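Local structure of chromatin structure-remodeling complex subunit RSC2 (Saccharomyces cerevisiae, 4BB7) at residues Q213-D216 / T222-D225; D18-N23 / H95-L100. The protein belongs to the ATP-dependent RSC chromatin-remodelling complex, which positions nucleosomes and regulates transcription, and contributes through this BAH domain to histone H3 binding. One frame throughout, in Å; residues are numbered along the deposited sequence.

How the contacts relate
Contact 1 joins two parts of one irregular loop, 213-216 and 222-225, only six residues apart in sequence, whereas contact 2 brings 18-23 against 95-100 across 72 residues. Their centres lie 44 Å apart and their nearest atoms about 32 Å, so they do not touch. They fall on opposite sides of the chain's centre, 23 Å and 22 Å from it, and contact 2 closes in sequence before contact 1 opens. The chemistry differs as well: contact 1 is polar, with two hydrogen bonds, while contact 2 is van der Waals packing of valine and leucine side chains, partly on backbone carbonyls, at the SH3-like strands of the BAH domain. Neither contact includes a bound ligand.

Contact 1. Residues Q213-D216 / T222-D225; sequences QRDD and TSDD
Asp215 and Ser223 meet through a hydroxyl-to-carboxylate hydrogen bond, Ser223 OG donating to Asp215 OD2 at 2.9 Å. The hydroxyl comes to the anti side of OD2, lying 33° out of the carboxylate plane. The torsions fit this approach: Asp215 swings CG opposite its backbone N (chi1 -174°), and Ser223 turns OG back beside its own N. Behind the polar ends the two CB atoms also touch, Asp215 CB lying 3.5 Å from Ser223 CB. OD2 has a further donor in the backbone N of Tyr220, which lies between the segments in sequence, while OD1 is hydrogen-bonded elsewhere, so both oxygens of this buried carboxylate have partners.

Both segments belong to the loop between strands 206-207 and 230-231 of the BAH-domain construct, and neither has regular secondary structure. Its two limbs are tied by this side-chain bond and by a longer backbone one, Asp225 N to Gln213 O at 3.3 Å, bent at the hydrogen.

Around the backbone bond the side chains meet without further hydrogen bonds across the two segments. The extended Gln213 presents CG to Asp224 OD2 at 3.3 Å, its amide plane turned 63° from that carboxylate; the contact is made by methylene rather than by the amide end. A weak, long ion pair relates the same OD2 to Lys211. Arg214 and Asp225 run alongside each other in the same direction with nearly parallel end groups, yet Arg214 NE stays 5.8 Å from Asp225 OD2, leaving at most a through-space attraction. Asp225 OD2 instead lies 3.8 Å from Arg214 CA.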
ATOM      1  N   GLN A 213       2.208  43.672  -3.754  1.00 29.83           N
ATOM      2  CA  GLN A 213       3.290  44.628  -3.537  1.00 28.40           C
ATOM      3  C   GLN A 213       4.371  44.068  -2.616  1.00 27.49           C
ATOM      4  O   GLN A 213       5.559  44.245  -2.869  1.00 34.92           O
ATOM      5  CB  GLN A 213       2.751  45.956  -2.997  1.00 28.97           C
ATOM      6  CG  GLN A 213       3.775  47.084  -3.024  1.00 41.82           C
ATOM      7  CD  GLN A 213       3.227  48.411  -2.518  1.00 53.44           C
ATOM      8  OE1 GLN A 213       2.202  48.459  -1.837  1.00 44.79           O
ATOM      9  NE2 GLN A 213       3.913  49.500  -2.854  1.00 48.49           N
ATOM     10  N   ARG A 214       3.959  43.388  -1.552  1.00 27.43           N
ATOM     11  CA  ARG A 214       4.912  42.808  -0.610  1.00 32.30           C
ATOM     12  C   ARG A 214       5.106  41.313  -0.874  1.00 35.58           C
ATOM     13  O   ARG A 214       4.147  40.542  -0.873  1.00 35.50           O
ATOM     14  CB  ARG A 214       4.468  43.052   0.838  1.00 27.57           C
ATOM     15  CG  ARG A 214       4.394  44.527   1.248  1.00 30.60           C
ATOM     16  CD  ARG A 214       4.025  44.661   2.729  1.00 47.69           C
ATOM     17  NE  ARG A 214       3.709  46.032   3.139  1.00 52.16           N
ATOM     18  CZ  ARG A 214       3.314  46.372   4.367  1.00 49.11           C
ATOM     19  NH1 ARG A 214       3.187  45.445   5.308  1.00 40.36           N
ATOM     20  NH2 ARG A 214       3.046  47.638   4.658  1.00 37.59           N
ATOM     21  N   ASP A 215       6.351  40.913  -1.105  1.00 32.94           N
ATOM     22  CA  ASP A 215       6.666  39.526  -1.432  1.00 30.84           C
ATOM     23  C   ASP A 215       8.001  39.110  -0.816  1.00 34.72           C
ATOM     24  O   ASP A 215       9.065  39.313  -1.401  1.00 34.36           O
ATOM     25  CB  ASP A 215       6.696  39.335  -2.944  1.00 29.30           C
ATOM     26  CG  ASP A 215       6.864  37.887  -3.345  1.00 32.36           C
ATOM     27  OD1 ASP A 215       6.808  37.011  -2.457  1.00 33.24           O
ATOM     28  OD2 ASP A 215       7.043  37.627  -4.552  1.00 32.00           O
ATOM     29  N   ASP A 216       7.929  38.511   0.367  1.00 37.16           N
ATOM     30  CA  ASP A 216       9.109  38.268   1.187  1.00 35.85           C
ATOM     31  C   ASP A 216       9.974  37.106   0.710  1.00 32.90           C
ATOM     32  O   ASP A 216      11.190  37.117   0.895  1.00 36.31           O
ATOM     33  CB  ASP A 216       8.684  38.038   2.636  1.00 36.01           C
ATOM     34  CG  ASP A 216       7.724  39.094   3.129  1.00 45.23           C
ATOM     35  OD1 ASP A 216       7.957  40.289   2.842  1.00 41.92           O
ATOM     36  OD2 ASP A 216       6.731  38.728   3.796  1.00 53.68           O
ATOM     37  N   THR A 222       6.072  39.393 -10.708  1.00 26.81           N
ATOM     38  CA  THR A 222       5.337  40.636 -10.905  1.00 25.58           C
ATOM     39  C   THR A 222       5.253  41.460  -9.629  1.00 30.00           C
ATOM     40  O   THR A 222       4.673  42.545  -9.620  1.00 29.97           O
ATOM     41  CB  THR A 222       3.915  40.358 -11.401  1.00 25.13           C
ATOM     42  OG1 THR A 222       3.239  39.519 -10.457  1.00 29.21           O
ATOM     43  CG2 THR A 222       3.951  39.656 -12.745  1.00 30.12           C
ATOM     44  N   SER A 223       5.823  40.936  -8.550  1.00 34.71           N
ATOM     45  CA  SER A 223       5.824  41.632  -7.270  1.00 29.43           C
ATOM     46  C   SER A 223       6.720  42.859  -7.338  1.00 31.70           C
ATOM     47  O   SER A 223       7.753  42.843  -8.003  1.00 36.88           O
ATOM     48  CB  SER A 223       6.318  40.701  -6.162  1.00 29.97           C
ATOM     49  OG  SER A 223       5.518  39.534  -6.077  1.00 35.09           O
ATOM     50  N   ASP A 224       6.328  43.926  -6.657  1.00 32.97           N
ATOM     51  CA  ASP A 224       7.200  45.086  -6.536  1.00 34.31           C
ATOM     52  C   ASP A 224       8.471  44.695  -5.793  1.00 35.79           C
ATOM     53  O   ASP A 224       9.582  44.958  -6.254  1.00 31.08           O
ATOM     54  CB  ASP A 224       6.493  46.221  -5.797  1.00 35.09           C
ATOM     55  CG  ASP A 224       5.569  47.010  -6.694  1.00 38.16           C
ATOM     56  OD1 ASP A 224       6.015  47.429  -7.784  1.00 40.81           O
ATOM     57  OD2 ASP A 224       4.396  47.204  -6.312  1.00 28.80           O
ATOM     58  N   ASP A 225       8.295  44.047  -4.645  1.00 34.83           N
ATOM     59  CA  ASP A 225       9.416  43.702  -3.780  1.00 36.17           C
ATOM     60  C   ASP A 225      10.085  42.391  -4.157  1.00 37.32           C
ATOM     61  O   ASP A 225       9.496  41.533  -4.816  1.00 38.94           O
ATOM     62  CB  ASP A 225       8.970  43.622  -2.317  1.00 33.19           C
ATOM     63  CG  ASP A 225       8.563  44.965  -1.757  1.00 36.72           C
ATOM     64  OD1 ASP A 225       8.775  45.988  -2.440  1.00 44.89           O
ATOM     65  OD2 ASP A 225       8.038  44.997  -0.626  1.00 43.57           O
TER

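Contact 2. Residues D18-N23 / H95-L100; sequences DEVIVN and HLVSNL
Val20 and Val97 reach for each other tip to tip. Val20 CG1 does most of the touching, 3.6 Å from Val97 CB and 3.7 Å from Val97 CG2, while Val20 CG2 meets Val97 CG1 at 3.9 Å. Two residues on, Val22 points to the same partner segment but engages its backbone as much as its side chains. With CG1 placed opposite the backbone N (chi1 172°), its two methyls divide the work: CG2 sits 3.2 Å from Val97 O, and CG1 lies 3.6 Å from Leu100 O. Val22 CG2 also comes within 4.2 Å of Leu100 CD1, extending the apolar patch. Replacing Val22 with an alanine would probably leave Val97 and Leu100 without these methyl contacts and open a gap beside the turn. That turn is a 3-10 segment, 97-99, evidenced by Asn99 N bonding to Leu96 O at 2.7 Å and by Leu100 N bonding to Val97 O. A 3-10 turn between the fourth and fifth strands of the main sheet, 87-96 and 100-108, is consistent with the SH3-like fold of the BAH clan. Strand 20-22, paired antiparallel with 25-27, packs against the turn and the start of strand 100-108; Val20 also touches Leu52 of strand 45-54, and Leu100 reaches Leu62 of strand 60-68, Ala33 and Leu35 of strand 32-35, and Tyr27 of strand 25-27.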
ATOM      1  N   ASP A  18      17.277  -3.663   6.411  1.00 52.66           N
ATOM      2  CA  ASP A  18      18.165  -2.630   6.919  1.00 52.48           C
ATOM      3  C   ASP A  18      18.640  -1.762   5.763  1.00 50.71           C
ATOM      4  O   ASP A  18      18.593  -0.532   5.833  1.00 42.51           O
ATOM      5  CB  ASP A  18      19.356  -3.265   7.635  1.00 58.50           C
ATOM      6  CG  ASP A  18      20.181  -2.255   8.397  1.00 60.75           C
ATOM      7  OD1 ASP A  18      19.834  -1.967   9.563  1.00 69.46           O
ATOM      8  OD2 ASP A  18      21.177  -1.751   7.835  1.00 63.30           O
ATOM      9  N   GLU A  19      19.094  -2.415   4.697  1.00 45.51           N
ATOM     10  CA  GLU A  19      19.525  -1.712   3.496  1.00 43.55           C
ATOM     11  C   GLU A  19      19.074  -2.446   2.237  1.00 40.62           C
ATOM     12  O   GLU A  19      18.842  -3.653   2.256  1.00 41.71           O
ATOM     13  CB  GLU A  19      21.045  -1.538   3.482  1.00 43.64           C
ATOM     14  CG  GLU A  19      21.822  -2.794   3.127  1.00 48.80           C
ATOM     15  CD  GLU A  19      23.294  -2.516   2.885  1.00 51.89           C
ATOM     16  OE1 GLU A  19      23.698  -1.336   2.966  1.00 47.60           O
ATOM     17  OE2 GLU A  19      24.048  -3.476   2.613  1.00 52.89           O
ATOM     18  N   VAL A  20      18.946  -1.706   1.143  1.00 32.79           N
ATOM     19  CA  VAL A  20      18.603  -2.300  -0.138  1.00 38.66           C
ATOM     20  C   VAL A  20      19.708  -2.009  -1.139  1.00 39.93           C
ATOM     21  O   VAL A  20      20.179  -0.877  -1.239  1.00 41.78           O
ATOM     22  CB  VAL A  20      17.262  -1.761  -0.672  1.00 38.81           C
ATOM     23  CG1 VAL A  20      17.064  -2.172  -2.126  1.00 42.71           C
ATOM     24  CG2 VAL A  20      16.119  -2.261   0.186  1.00 38.63           C
ATOM     25  N   ILE A  21      20.131  -3.033  -1.872  1.00 40.20           N
ATOM     26  CA  ILE A  21      21.181  -2.861  -2.867  1.00 39.12           C
ATOM     27  C   ILE A  21      20.640  -2.979  -4.290  1.00 42.84           C
ATOM     28  O   ILE A  21      20.273  -4.066  -4.742  1.00 38.93           O
ATOM     29  CB  ILE A  21      22.330  -3.863  -2.664  1.00 40.39           C
ATOM     30  CG1 ILE A  21      22.846  -3.784  -1.225  1.00 43.52           C
ATOM     31  CG2 ILE A  21      23.452  -3.592  -3.659  1.00 39.98           C
ATOM     32  CD1 ILE A  21      24.104  -4.591  -0.981  1.00 43.32           C
ATOM     33  N   VAL A  22      20.588  -1.849  -4.988  1.00 32.39           N
ATOM     34  CA  VAL A  22      20.130  -1.823  -6.370  1.00 33.61           C
ATOM     35  C   VAL A  22      21.227  -1.280  -7.275  1.00 38.17           C
ATOM     36  O   VAL A  22      21.799  -0.222  -7.008  1.00 34.75           O
ATOM     37  CB  VAL A  22      18.852  -0.977  -6.536  1.00 31.47           C
ATOM     38  CG1 VAL A  22      18.521  -0.804  -8.009  1.00 36.82           C
ATOM     39  CG2 VAL A  22      17.690  -1.620  -5.795  1.00 30.44           C
ATOM     40  N   ASN A  23      21.521  -2.019  -8.341  1.00 40.49           N
ATOM     41  CA  ASN A  23      22.602  -1.674  -9.254  1.00 38.09           C
ATOM     42  C   ASN A  23      23.912  -1.408  -8.514  1.00 45.09           C
ATOM     43  O   ASN A  23      24.669  -0.501  -8.870  1.00 45.27           O
ATOM     44  CB  ASN A  23      22.218  -0.472 -10.114  1.00 38.48           C
ATOM     45  CG  ASN A  23      22.656  -0.629 -11.552  1.00 42.82           C
ATOM     46  OD1 ASN A  23      23.552  -1.417 -11.855  1.00 35.96           O
ATOM     47  ND2 ASN A  23      22.021   0.115 -12.450  1.00 51.99           N
ATOM     48  N   HIS A  95       6.989   1.481  -3.546  1.00 22.07           N
ATOM     49  CA  HIS A  95       7.616   1.068  -4.792  1.00 23.15           C
ATOM     50  C   HIS A  95       8.335  -0.268  -4.633  1.00 29.60           C
ATOM     51  O   HIS A  95       8.765  -0.627  -3.536  1.00 32.88           O
ATOM     52  CB  HIS A  95       8.645   2.101  -5.248  1.00 26.52           C
ATOM     53  CG  HIS A  95       8.086   3.469  -5.477  1.00 27.82           C
ATOM     54  ND1 HIS A  95       7.941   4.008  -6.737  1.00 24.73           N
ATOM     55  CD2 HIS A  95       7.675   4.424  -4.608  1.00 27.87           C
ATOM     56  CE1 HIS A  95       7.447   5.230  -6.636  1.00 29.38           C
ATOM     57  NE2 HIS A  95       7.278   5.507  -5.354  1.00 26.00           N
ATOM     58  N   LEU A  96       8.464  -1.001  -5.735  1.00 27.03           N
ATOM     59  CA  LEU A  96       9.421  -2.096  -5.809  1.00 27.92           C
ATOM     60  C   LEU A  96      10.808  -1.465  -5.860  1.00 31.80           C
ATOM     61  O   LEU A  96      11.036  -0.544  -6.644  1.00 27.81           O
ATOM     62  CB  LEU A  96       9.186  -2.931  -7.070  1.00 30.53           C
ATOM     63  CG  LEU A  96       7.834  -3.639  -7.191  1.00 34.77           C
ATOM     64  CD1 LEU A  96       7.668  -4.284  -8.559  1.00 25.06           C
ATOM     65  CD2 LEU A  96       7.681  -4.676  -6.090  1.00 31.70           C
ATOM     66  N   VAL A  97      11.730  -1.947  -5.030  1.00 32.48           N
ATOM     67  CA  VAL A  97      13.065  -1.350  -4.960  1.00 29.97           C
ATOM     68  C   VAL A  97      13.777  -1.385  -6.312  1.00 30.97           C
ATOM     69  O   VAL A  97      14.772  -0.686  -6.527  1.00 29.30           O
ATOM     70  CB  VAL A  97      13.947  -2.006  -3.877  1.00 27.39           C
ATOM     71  CG1 VAL A  97      13.272  -1.909  -2.516  1.00 29.54           C
ATOM     72  CG2 VAL A  97      14.245  -3.449  -4.232  1.00 36.04           C
ATOM     73  N   SER A  98      13.254  -2.192  -7.226  1.00 30.90           N
ATOM     74  CA  SER A  98      13.767  -2.223  -8.588  1.00 36.35           C
ATOM     75  C   SER A  98      13.507  -0.897  -9.315  1.00 31.91           C
ATOM     76  O   SER A  98      14.105  -0.625 -10.356  1.00 33.42           O
ATOM     77  CB  SER A  98      13.155  -3.395  -9.357  1.00 30.86           C
ATOM     78  OG  SER A  98      11.765  -3.490  -9.099  1.00 41.57           O
ATOM     79  N   ASN A  99      12.622  -0.073  -8.759  1.00 25.33           N
ATOM     80  CA  ASN A  99      12.321   1.234  -9.339  1.00 29.95           C
ATOM     81  C   ASN A  99      13.433   2.258  -9.125  1.00 29.74           C
ATOM     82  O   ASN A  99      13.562   3.208  -9.896  1.00 31.61           O
ATOM     83  CB  ASN A  99      11.002   1.792  -8.790  1.00 32.13           C
ATOM     84  CG  ASN A  99       9.797   0.977  -9.213  1.00 34.07           C
ATOM     85  OD1 ASN A  99       9.857   0.209 -10.174  1.00 33.00           O
ATOM     86  ND2 ASN A  99       8.687   1.145  -8.497  1.00 31.61           N
ATOM     87  N   LEU A 100      14.223   2.072  -8.071  1.00 26.60           N
ATOM     88  CA  LEU A 100      15.328   2.980  -7.774  1.00 28.74           C
ATOM     89  C   LEU A 100      16.296   3.041  -8.946  1.00 28.66           C
ATOM     90  O   LEU A 100      16.810   2.014  -9.391  1.00 31.24           O
ATOM     91  CB  LEU A 100      16.075   2.534  -6.515  1.00 27.66           C
ATOM     92  CG  LEU A 100      15.363   2.641  -5.169  1.00 28.30           C
ATOM     93  CD1 LEU A 100      16.101   1.832  -4.118  1.00 24.81           C
ATOM     94  CD2 LEU A 100      15.223   4.101  -4.740  1.00 25.04           C
TER